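Macrophomate synthase intermolecular Diels-Alderase (PDB 1IZC) is a magnesium-containing enzyme of the HpcH/HpaI aldolase/citrate lyase family, built on a closed, eight-stranded TIM barrel. Local coordinates at residues M139-F149 with Y169-I180; Q244-A254 with Q266-F275. The protein carries 1 engineered substitution. All coordinates share one frame; numbering follows the deposited sequence.

Interaction 1: M139-F149 with Y169-I180; sequences MYYGPIGRRSF and YNVATSNNHVCI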
loop_
_atom_site.group_PDB
_atom_site.type_symbol
_atom_site.label_atom_id
_atom_site.label_comp_id
_atom_site.label_asym_id
_atom_site.label_seq_id
_atom_site.Cartn_x
_atom_site.Cartn_y
_atom_site.Cartn_z
ATOM N N MET A 139 5.439 0.131 -28.755
ATOM C CA MET A 139 6.195 1.249 -28.195
ATOM C C MET A 139 6.065 2.593 -28.876
ATOM O O MET A 139 6.309 3.640 -28.270
ATOM C CB MET A 139 7.675 0.890 -28.157
ATOM C CG MET A 139 8.053 -0.088 -27.064
ATOM S SD MET A 139 9.793 -0.549 -27.109
ATOM C CE MET A 139 10.580 1.076 -26.764
ATOM N N TYR A 140 5.695 2.577 -30.145
ATOM C CA TYR A 140 5.616 3.821 -30.879
ATOM C C TYR A 140 4.262 4.043 -31.504
ATOM O O TYR A 140 3.585 3.093 -31.902
ATOM C CB TYR A 140 6.702 3.847 -31.966
ATOM C CG TYR A 140 8.110 3.696 -31.422
ATOM C CD1 TYR A 140 8.709 2.440 -31.312
ATOM C CD2 TYR A 140 8.828 4.810 -30.984
ATOM C CE1 TYR A 140 9.995 2.294 -30.776
ATOM C CE2 TYR A 140 10.107 4.678 -30.442
ATOM C CZ TYR A 140 10.686 3.419 -30.342
ATOM O OH TYR A 140 11.951 3.305 -29.797
ATOM N N TYR A 141 3.870 5.309 -31.576
ATOM C CA TYR A 141 2.600 5.681 -32.185
ATOM C C TYR A 141 2.708 5.588 -33.699
ATOM O O TYR A 141 3.805 5.594 -34.254
ATOM C CB TYR A 141 2.253 7.126 -31.829
ATOM C CG TYR A 141 2.074 7.362 -30.356
ATOM C CD1 TYR A 141 0.978 6.836 -29.682
ATOM C CD2 TYR A 141 2.993 8.123 -29.638
ATOM C CE1 TYR A 141 0.794 7.063 -28.325
ATOM C CE2 TYR A 141 2.818 8.355 -28.280
ATOM C CZ TYR A 141 1.722 7.826 -27.636
ATOM O OH TYR A 141 1.539 8.083 -26.304
ATOM N N GLY A 142 1.565 5.487 -34.360
ATOM C CA GLY A 142 1.575 5.462 -35.809
ATOM C C GLY A 142 2.210 6.770 -36.247
ATOM O O GLY A 142 2.115 7.776 -35.537
ATOM N N PRO A 143 2.837 6.815 -37.429
ATOM C CA PRO A 143 3.000 5.736 -38.405
ATOM C C PRO A 143 4.046 4.664 -38.090
ATOM O O PRO A 143 4.161 3.687 -38.819
ATOM C CB PRO A 143 3.340 6.496 -39.685
ATOM C CG PRO A 143 4.174 7.631 -39.160
ATOM C CD PRO A 143 3.414 8.079 -37.932
ATOM N N ILE A 144 4.800 4.829 -37.011
ATOM C CA ILE A 144 5.835 3.856 -36.684
ATOM C C ILE A 144 5.267 2.559 -36.118
ATOM O O ILE A 144 5.661 1.458 -36.529
ATOM C CB ILE A 144 6.851 4.457 -35.690
ATOM C CG1 ILE A 144 7.464 5.725 -36.300
ATOM C CG2 ILE A 144 7.923 3.420 -35.343
ATOM C CD1 ILE A 144 8.474 6.429 -35.407
ATOM N N GLY A 145 4.336 2.686 -35.182
ATOM C CA GLY A 145 3.738 1.511 -34.584
ATOM C C GLY A 145 2.250 1.704 -34.384
ATOM O O GLY A 145 1.599 2.402 -35.164
ATOM N N ARG A 146 1.702 1.093 -33.340
ATOM C CA ARG A 146 0.283 1.224 -33.059
ATOM C C ARG A 146 0.039 1.421 -31.575
ATOM O O ARG A 146 -1.021 1.079 -31.050
ATOM C CB ARG A 146 -0.482 0.003 -33.574
ATOM C CG ARG A 146 0.024 -1.333 -33.088
ATOM C CD ARG A 146 -0.553 -2.450 -33.962
ATOM N NE ARG A 146 -0.045 -3.765 -33.585
ATOM C CZ ARG A 146 -0.302 -4.352 -32.422
ATOM N NH1 ARG A 146 -1.067 -3.740 -31.527
ATOM N NH2 ARG A 146 0.214 -5.545 -32.150
ATOM N N ARG A 147 1.035 1.986 -30.903
ATOM C CA ARG A 147 0.924 2.247 -29.474
ATOM C C ARG A 147 -0.356 3.020 -29.193
ATOM O O ARG A 147 -0.717 3.943 -29.924
ATOM C CB ARG A 147 2.127 3.057 -28.980
ATOM C CG ARG A 147 2.009 3.488 -27.504
ATOM C CD ARG A 147 3.199 4.329 -27.065
ATOM N NE ARG A 147 3.004 4.864 -25.717
ATOM C CZ ARG A 147 3.775 5.801 -25.167
ATOM N NH1 ARG A 147 4.796 6.296 -25.846
ATOM N NH2 ARG A 147 3.502 6.268 -23.956
ATOM N N SER A 148 -1.038 2.633 -28.120
ATOM C CA SER A 148 -2.270 3.286 -27.721
ATOM C C SER A 148 -1.970 4.554 -26.939
ATOM O O SER A 148 -1.126 4.572 -26.041
ATOM C CB SER A 148 -3.110 2.339 -26.866
ATOM O OG SER A 148 -4.311 2.966 -26.467
ATOM N N PHE A 149 -2.694 5.609 -27.275
ATOM C CA PHE A 149 -2.532 6.902 -26.642
ATOM C C PHE A 149 -3.329 6.989 -25.325
ATOM O O PHE A 149 -4.540 6.767 -25.316
ATOM C CB PHE A 149 -3.014 7.967 -27.625
ATOM C CG PHE A 149 -2.682 9.356 -27.217
ATOM C CD1 PHE A 149 -1.428 9.894 -27.497
ATOM C CD2 PHE A 149 -3.610 10.127 -26.525
ATOM C CE1 PHE A 149 -1.097 11.191 -27.090
ATOM C CE2 PHE A 149 -3.288 11.423 -26.115
ATOM C CZ PHE A 149 -2.028 11.951 -26.399
ATOM N N TYR A 169 0.025 16.576 -27.940
ATOM C CA TYR A 169 -0.171 15.250 -27.394
ATOM C C TYR A 169 1.136 14.522 -27.143
ATOM O O TYR A 169 1.153 13.361 -26.732
ATOM C CB TYR A 169 -1.088 14.480 -28.328
ATOM C CG TYR A 169 -2.366 15.260 -28.522
ATOM C CD1 TYR A 169 -2.481 16.213 -29.540
ATOM C CD2 TYR A 169 -3.413 15.142 -27.607
ATOM C CE1 TYR A 169 -3.607 17.038 -29.636
ATOM C CE2 TYR A 169 -4.539 15.961 -27.689
ATOM C CZ TYR A 169 -4.630 16.908 -28.702
ATOM O OH TYR A 169 -5.731 17.739 -28.761
ATOM N N ASN A 170 2.230 15.230 -27.389
ATOM C CA ASN A 170 3.564 14.697 -27.178
ATOM C C ASN A 170 3.847 13.414 -27.948
ATOM O O ASN A 170 4.626 12.565 -27.526
ATOM C CB ASN A 170 3.804 14.519 -25.665
ATOM C CG ASN A 170 4.375 15.782 -25.024
ATOM O OD1 ASN A 170 5.566 16.043 -25.132
ATOM N ND2 ASN A 170 3.520 16.581 -24.374
ATOM N N VAL A 171 3.202 13.275 -29.098
ATOM C CA VAL A 171 3.437 12.117 -29.940
ATOM C C VAL A 171 4.856 12.203 -30.508
ATOM O O VAL A 171 5.535 11.191 -30.644
ATOM C CB VAL A 171 2.417 12.071 -31.103
ATOM C CG1 VAL A 171 2.918 11.154 -32.210
ATOM C CG2 VAL A 171 1.080 11.574 -30.580
ATOM N N ALA A 172 5.303 13.411 -30.837
ATOM C CA ALA A 172 6.645 13.592 -31.386
ATOM C C ALA A 172 7.674 13.297 -30.300
ATOM O O ALA A 172 8.704 12.666 -30.543
ATOM C CB ALA A 172 6.820 15.031 -31.905
ATOM N N THR A 173 7.386 13.772 -29.095
ATOM C CA THR A 173 8.286 13.550 -27.967
ATOM C C THR A 173 8.523 12.060 -27.812
ATOM O O THR A 173 9.667 11.587 -27.752
ATOM C CB THR A 173 7.667 14.083 -26.673
ATOM O OG1 THR A 173 7.506 15.496 -26.787
ATOM C CG2 THR A 173 8.564 13.757 -25.472
ATOM N N SER A 174 7.429 11.311 -27.759
ATOM C CA SER A 174 7.521 9.878 -27.589
ATOM C C SER A 174 8.230 9.163 -28.728
ATOM O O SER A 174 9.112 8.331 -28.508
ATOM C CB SER A 174 6.123 9.295 -27.400
ATOM O OG SER A 174 5.554 9.778 -26.185
ATOM N N ASN A 175 7.866 9.484 -29.960
ATOM C CA ASN A 175 8.492 8.779 -31.066
ATOM C C ASN A 175 9.945 9.180 -31.352
ATOM O O ASN A 175 10.695 8.408 -31.959
ATOM C CB ASN A 175 7.608 8.903 -32.318
ATOM C CG ASN A 175 6.409 7.931 -32.293
ATOM O OD1 ASN A 175 6.139 7.260 -31.284
ATOM N ND2 ASN A 175 5.683 7.863 -33.408
ATOM N N ASN A 176 10.352 10.360 -30.888
ATOM C CA ASN A 176 11.716 10.821 -31.107
ATOM C C ASN A 176 12.665 10.563 -29.936
ATOM O O ASN A 176 13.873 10.503 -30.125
ATOM C CB ASN A 176 11.744 12.326 -31.399
ATOM C CG ASN A 176 10.980 12.697 -32.651
ATOM O OD1 ASN A 176 10.917 11.927 -33.601
ATOM N ND2 ASN A 176 10.410 13.891 -32.662
ATOM N N HIS A 177 12.124 10.415 -28.731
ATOM C CA HIS A 177 12.983 10.235 -27.555
ATOM C C HIS A 177 13.192 8.803 -27.085
ATOM O O HIS A 177 14.256 8.475 -26.549
ATOM C CB HIS A 177 12.412 11.009 -26.359
ATOM C CG HIS A 177 12.558 12.496 -26.457
ATOM N ND1 HIS A 177 12.260 13.336 -25.404
ATOM C CD2 HIS A 177 12.961 13.297 -27.474
ATOM C CE1 HIS A 177 12.476 14.589 -25.765
ATOM N NE2 HIS A 177 12.902 14.595 -27.016
ATOM N N VAL A 178 12.169 7.971 -27.273
ATOM C CA VAL A 178 12.173 6.592 -26.783
ATOM C C VAL A 178 13.032 5.604 -27.564
ATOM O O VAL A 178 13.000 5.577 -28.799
ATOM C CB VAL A 178 10.723 6.067 -26.692
ATOM C CG1 VAL A 178 10.714 4.609 -26.230
ATOM C CG2 VAL A 178 9.923 6.938 -25.709
ATOM N N CYS A 179 13.768 4.779 -26.821
ATOM C CA CYS A 179 14.688 3.790 -27.397
ATOM C C CYS A 179 14.348 2.337 -27.088
ATOM O O CYS A 179 13.774 2.028 -26.031
ATOM C CB CYS A 179 16.107 4.057 -26.895
ATOM S SG CYS A 179 16.736 5.714 -27.250
ATOM N N ILE A 180 14.719 1.454 -28.018
ATOM C CA ILE A 180 14.512 0.015 -27.880
ATOM C C ILE A 180 15.885 -0.656 -27.818
ATOM O O ILE A 180 16.749 -0.426 -28.677
ATOM C CB ILE A 180 13.720 -0.595 -29.068
ATOM C CG1 ILE A 180 12.347 0.036 -29.181
ATOM C CG2 ILE A 180 13.525 -2.085 -28.842
ATOM C CD1 ILE A 180 11.444 -0.665 -30.204
HETATM O O HOH W 1 6.433 6.341 -28.144
HETATM O O HOH W 2 3.039 10.081 -25.352
HETATM O O HOH W 3 6.413 7.982 -24.385
#

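Interaction 2: Q244-A254 with Q266-F275; sequences QRNGVPIFGGA and QGYRAIAVQF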
loop_
_atom_site.group_PDB
_atom_site.type_symbol
_atom_site.label_atom_id
_atom_site.label_comp_id
_atom_site.label_asym_id
_atom_site.label_seq_id
_atom_site.Cartn_x
_atom_site.Cartn_y
_atom_site.Cartn_z
ATOM N N GLN A 244 29.066 -3.149 -32.909
ATOM C CA GLN A 244 30.004 -2.168 -33.468
ATOM C C GLN A 244 29.861 -1.937 -34.976
ATOM O O GLN A 244 29.852 -0.795 -35.436
ATOM C CB GLN A 244 31.448 -2.598 -33.167
ATOM C CG GLN A 244 31.866 -2.433 -31.707
ATOM C CD GLN A 244 32.962 -3.407 -31.291
ATOM O OE1 GLN A 244 33.664 -3.979 -32.134
ATOM N NE2 GLN A 244 33.116 -3.599 -29.984
ATOM N N ARG A 245 29.745 -3.013 -35.745
ATOM C CA ARG A 245 29.652 -2.869 -37.190
ATOM C C ARG A 245 28.386 -2.146 -37.644
ATOM O O ARG A 245 28.380 -1.488 -38.690
ATOM C CB ARG A 245 29.741 -4.241 -37.871
ATOM C CG ARG A 245 28.428 -4.977 -38.008
ATOM C CD ARG A 245 28.555 -6.135 -39.010
ATOM N NE ARG A 245 29.418 -7.180 -38.483
ATOM C CZ ARG A 245 28.986 -8.267 -37.847
ATOM N NH1 ARG A 245 27.685 -8.483 -37.665
ATOM N NH2 ARG A 245 29.868 -9.125 -37.359
ATOM N N ASN A 246 27.318 -2.257 -36.854
ATOM C CA ASN A 246 26.045 -1.630 -37.191
ATOM C C ASN A 246 25.829 -0.270 -36.541
ATOM O O ASN A 246 24.771 0.341 -36.705
ATOM C CB ASN A 246 24.892 -2.581 -36.832
ATOM C CG ASN A 246 24.786 -3.753 -37.799
ATOM O OD1 ASN A 246 24.355 -3.588 -38.943
ATOM N ND2 ASN A 246 25.193 -4.936 -37.352
ATOM N N GLY A 247 26.828 0.195 -35.799
ATOM C CA GLY A 247 26.734 1.485 -35.144
ATOM C C GLY A 247 25.725 1.490 -34.007
ATOM O O GLY A 247 25.010 2.480 -33.806
ATOM N N VAL A 248 25.675 0.381 -33.268
ATOM C CA VAL A 248 24.751 0.238 -32.139
ATOM C C VAL A 248 25.537 0.258 -30.830
ATOM O O VAL A 248 26.451 -0.546 -30.625
ATOM C CB VAL A 248 23.959 -1.083 -32.249
ATOM C CG1 VAL A 248 22.990 -1.222 -31.079
ATOM C CG2 VAL A 248 23.178 -1.089 -33.552
ATOM N N PRO A 249 25.200 1.185 -29.923
ATOM C CA PRO A 249 25.951 1.215 -28.665
ATOM C C PRO A 249 25.564 0.062 -27.764
ATOM O O PRO A 249 24.423 -0.394 -27.789
ATOM C CB PRO A 249 25.566 2.560 -28.069
ATOM C CG PRO A 249 24.131 2.703 -28.495
ATOM C CD PRO A 249 24.165 2.236 -29.946
ATOM N N ILE A 250 26.516 -0.412 -26.970
ATOM C CA ILE A 250 26.237 -1.507 -26.052
ATOM C C ILE A 250 25.847 -0.958 -24.682
ATOM O O ILE A 250 26.389 0.054 -24.217
ATOM C CB ILE A 250 27.461 -2.438 -25.903
ATOM C CG1 ILE A 250 27.805 -3.055 -27.265
ATOM C CG2 ILE A 250 27.162 -3.547 -24.886
ATOM C CD1 ILE A 250 29.096 -3.860 -27.265
ATOM N N PHE A 251 24.878 -1.631 -24.063
ATOM C CA PHE A 251 24.362 -1.310 -22.735
ATOM C C PHE A 251 24.827 -2.453 -21.844
ATOM O O PHE A 251 24.708 -3.618 -22.225
ATOM C CB PHE A 251 22.834 -1.326 -22.730
ATOM C CG PHE A 251 22.199 -0.083 -23.258
ATOM C CD1 PHE A 251 22.504 0.398 -24.529
ATOM C CD2 PHE A 251 21.245 0.584 -22.498
ATOM C CE1 PHE A 251 21.860 1.533 -25.035
ATOM C CE2 PHE A 251 20.596 1.714 -22.990
ATOM C CZ PHE A 251 20.903 2.190 -24.265
ATOM N N GLY A 252 25.345 -2.147 -20.662
ATOM C CA GLY A 252 25.786 -3.228 -19.798
ATOM C C GLY A 252 26.065 -2.777 -18.379
ATOM O O GLY A 252 25.790 -1.637 -18.025
ATOM N N GLY A 253 26.628 -3.672 -17.575
ATOM C CA GLY A 253 26.933 -3.335 -16.196
ATOM C C GLY A 253 28.416 -3.474 -15.931
ATOM O O GLY A 253 29.119 -4.150 -16.669
ATOM N N ALA A 254 28.908 -2.813 -14.891
ATOM C CA ALA A 254 30.316 -2.914 -14.554
ATOM C C ALA A 254 30.430 -3.575 -13.186
ATOM O O ALA A 254 30.061 -2.973 -12.183
ATOM C CB ALA A 254 30.952 -1.540 -14.525
ATOM N N GLN A 266 35.329 -1.291 -25.604
ATOM C CA GLN A 266 34.586 -2.383 -26.217
ATOM C C GLN A 266 33.291 -1.931 -26.888
ATOM O O GLN A 266 32.609 -2.731 -27.526
ATOM C CB GLN A 266 34.256 -3.440 -25.172
ATOM C CG GLN A 266 35.456 -4.177 -24.638
ATOM C CD GLN A 266 35.076 -5.160 -23.557
ATOM O OE1 GLN A 266 34.239 -6.041 -23.769
ATOM N NE2 GLN A 266 35.689 -5.018 -22.386
ATOM N N GLY A 267 32.945 -0.658 -26.730
ATOM C CA GLY A 267 31.736 -0.156 -27.353
ATOM C C GLY A 267 30.564 0.121 -26.425
ATOM O O GLY A 267 29.485 0.459 -26.903
ATOM N N TYR A 268 30.749 -0.022 -25.116
ATOM C CA TYR A 268 29.639 0.260 -24.199
ATOM C C TYR A 268 29.452 1.770 -24.095
ATOM O O TYR A 268 30.422 2.497 -23.903
ATOM C CB TYR A 268 29.917 -0.287 -22.790
ATOM C CG TYR A 268 29.917 -1.802 -22.671
ATOM C CD1 TYR A 268 30.764 -2.576 -23.458
ATOM C CD2 TYR A 268 29.109 -2.453 -21.736
ATOM C CE1 TYR A 268 30.819 -3.951 -23.322
ATOM C CE2 TYR A 268 29.157 -3.844 -21.589
ATOM C CZ TYR A 268 30.018 -4.580 -22.389
ATOM O OH TYR A 268 30.098 -5.951 -22.263
ATOM N N ARG A 269 28.214 2.239 -24.203
ATOM C CA ARG A 269 27.942 3.670 -24.089
ATOM C C ARG A 269 26.899 3.967 -23.015
ATOM O O ARG A 269 26.513 5.115 -22.815
ATOM C CB ARG A 269 27.515 4.247 -25.442
ATOM C CG ARG A 269 28.594 4.104 -26.521
ATOM C CD ARG A 269 29.794 5.019 -26.272
ATOM N NE ARG A 269 30.814 4.835 -27.311
ATOM C CZ ARG A 269 31.828 3.979 -27.225
ATOM N NH1 ARG A 269 31.978 3.227 -26.144
ATOM N NH2 ARG A 269 32.693 3.859 -28.233
ATOM N N ALA A 270 26.441 2.925 -22.329
ATOM C CA ALA A 270 25.484 3.087 -21.222
ATOM C C ALA A 270 25.895 1.993 -20.263
ATOM O O ALA A 270 25.737 0.808 -20.566
ATOM C CB ALA A 270 24.055 2.877 -21.688
ATOM N N ILE A 271 26.436 2.389 -19.113
ATOM C CA ILE A 271 26.928 1.420 -18.144
ATOM C C ILE A 271 26.324 1.612 -16.757
ATOM O O ILE A 271 26.363 2.711 -16.216
ATOM C CB ILE A 271 28.460 1.539 -17.990
ATOM C CG1 ILE A 271 29.132 1.483 -19.370
ATOM C CG2 ILE A 271 28.980 0.426 -17.079
ATOM C CD1 ILE A 271 30.635 1.758 -19.317
ATOM N N ALA A 272 25.765 0.544 -16.196
ATOM C CA ALA A 272 25.216 0.613 -14.842
ATOM C C ALA A 272 26.444 0.349 -13.970
ATOM O O ALA A 272 27.005 -0.746 -14.012
ATOM C CB ALA A 272 24.178 -0.472 -14.642
ATOM N N VAL A 273 26.860 1.352 -13.199
ATOM C CA VAL A 273 28.054 1.218 -12.375
ATOM C C VAL A 273 27.818 0.815 -10.928
ATOM O O VAL A 273 28.767 0.672 -10.160
ATOM C CB VAL A 273 28.898 2.518 -12.413
ATOM C CG1 VAL A 273 29.342 2.804 -13.862
ATOM C CG2 VAL A 273 28.107 3.679 -11.851
ATOM N N GLN A 274 26.558 0.637 -10.559
ATOM C CA GLN A 274 26.211 0.219 -9.203
ATOM C C GLN A 274 24.821 -0.416 -9.311
ATOM O O GLN A 274 24.062 -0.110 -10.234
ATOM C CB GLN A 274 26.218 1.446 -8.284
ATOM C CG GLN A 274 26.602 1.218 -6.825
ATOM C CD GLN A 274 27.569 0.068 -6.599
ATOM O OE1 GLN A 274 27.153 -1.084 -6.470
ATOM N NE2 GLN A 274 28.859 0.374 -6.547
ATOM N N PHE A 275 24.505 -1.319 -8.390
ATOM C CA PHE A 275 23.228 -2.026 -8.387
ATOM C C PHE A 275 22.719 -1.857 -6.964
ATOM O O PHE A 275 23.448 -2.144 -6.004
ATOM C CB PHE A 275 23.501 -3.484 -8.756
ATOM C CG PHE A 275 24.511 -3.615 -9.873
ATOM C CD1 PHE A 275 25.876 -3.452 -9.613
ATOM C CD2 PHE A 275 24.095 -3.758 -11.192
ATOM C CE1 PHE A 275 26.811 -3.416 -10.653
ATOM C CE2 PHE A 275 25.019 -3.724 -12.244
ATOM C CZ PHE A 275 26.380 -3.550 -11.974
HETATM O O HOH W 4 29.072 -0.579 -30.053
HETATM O O HOH W 5 30.455 -1.562 -9.911
#

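Interaction 1: M139-F149 with Y169-I180
Between the fourth and fifth strands of this TIM barrel, the loop after helix 129-139 is pinned to helix 171-177 by Asn175, whose amide grips both backbone polar atoms of Tyr141. Tyr141 N donates to Asn175 OD1 at 3.0 Å, in the carbonyl plane on a lone pair. Asn175 ND2 returns a bond of 3.1 Å to Tyr141 O from above that carbonyl's plane; Gly145 N reaches the same oxygen from the opposite face. The two bonds through Asn175 OD1 and ND2 fix the rotation of its amide. The chi1 of Asn175, -79°, sets CG anti to the carbonyl carbon and swings the amide toward the loop.

Just before strand 179-184, Tyr140 OH donates to Val178 O at 2.7 Å, from above its carbonyl plane; Arg29 NH2 is a second donor. Ile180 CD1 meets the edge of the Tyr140 ring.

The Tyr141 ring lies between Val171 CG2 over one face and Arg147 CD over the other. Its OH sits 3.4 Å above the centre of the Arg147 guanidinium, whose NH2 salt-bridges Asp115. Two waters lie in the guanidinium plane: one bridges Arg147 NH1, at 2.8 Å, to Met139 O and Asn175 OD1, the other joins NH1 to Ser174 OG. Phe149 N bonds to Asp211 of a second subunit, a magnesium ligand there, and the Phe149 ring edge meets the carbonyl of Tyr169, with CE1 3.1 Å from Tyr169 O.

Interaction 2: Q244-A254 with Q266-F275
Ile250 and Tyr268 meet where the seventh and eighth strands of the TIM barrel begin to pair; the axes of 250-253 and 271-275 come within 4.6 Å and run parallel, 13° apart. Followed outward, Ile250 CB lies 3.7 Å from Gly267 O, and CG1 stays close to that same oxygen. The side chain ends at CD1, 3.7 Å from Gln266 O, which also accepts a bond from Gln244 NE2 of helix 230-245. With chi1 at -61°, CG1 is anti to the carbonyl carbon and CG2 is directed over the Tyr268 ring. This is a CH-pi contact over the centre of the face: CG2 stands 3.7 Å from the ring centroid, 3° off the normal.

The pairing shifts by one residue between Ile250 and Phe251, a beta bulge. Before it, Ile250 N donates to Gly267 O; at it, Ile250 O takes Arg269 N at 2.8 Å and, weakly, Ala270 N. Beyond the bulge the regular parallel pattern resumes, with Gly252 N to Ala270 O, Ala272 N to Gly252 O, and Ala254 N to Ala272 O.

On the other face of the sheet, Ala270 CB sits over the centre of the Phe251 ring, 3.7 Å from its centroid, a second CH-pi contact. At the far end the Phe275 ring edge meets the backbone of Ala254, with CE1 3.6 Å from Ala254 O.

How the interactions relate
Interactions 1 and 2 bear on the same barrel, their centres 24 Å apart and their nearest atoms about 6 Å apart without touching. Interaction 1 reaches the sheet through strand 179-184; interaction 2 joins strands 250-253 and 271-275, and strand 205-207 lies between. Leu32 of helix 28-37 touches both Cys179 and Phe251. The side chain of Phe149 is about 6 Å from a bound pyruvic acid and from a magnesium ion, and its N bonds to Asp211 of a second subunit, a residue of the magnesium and pyruvic acid site, so this site is probably the neighbour's. The nearest atoms of Gly252 are about 8 Å from a bound pyruvic acid and about 12 Å from a magnesium ion.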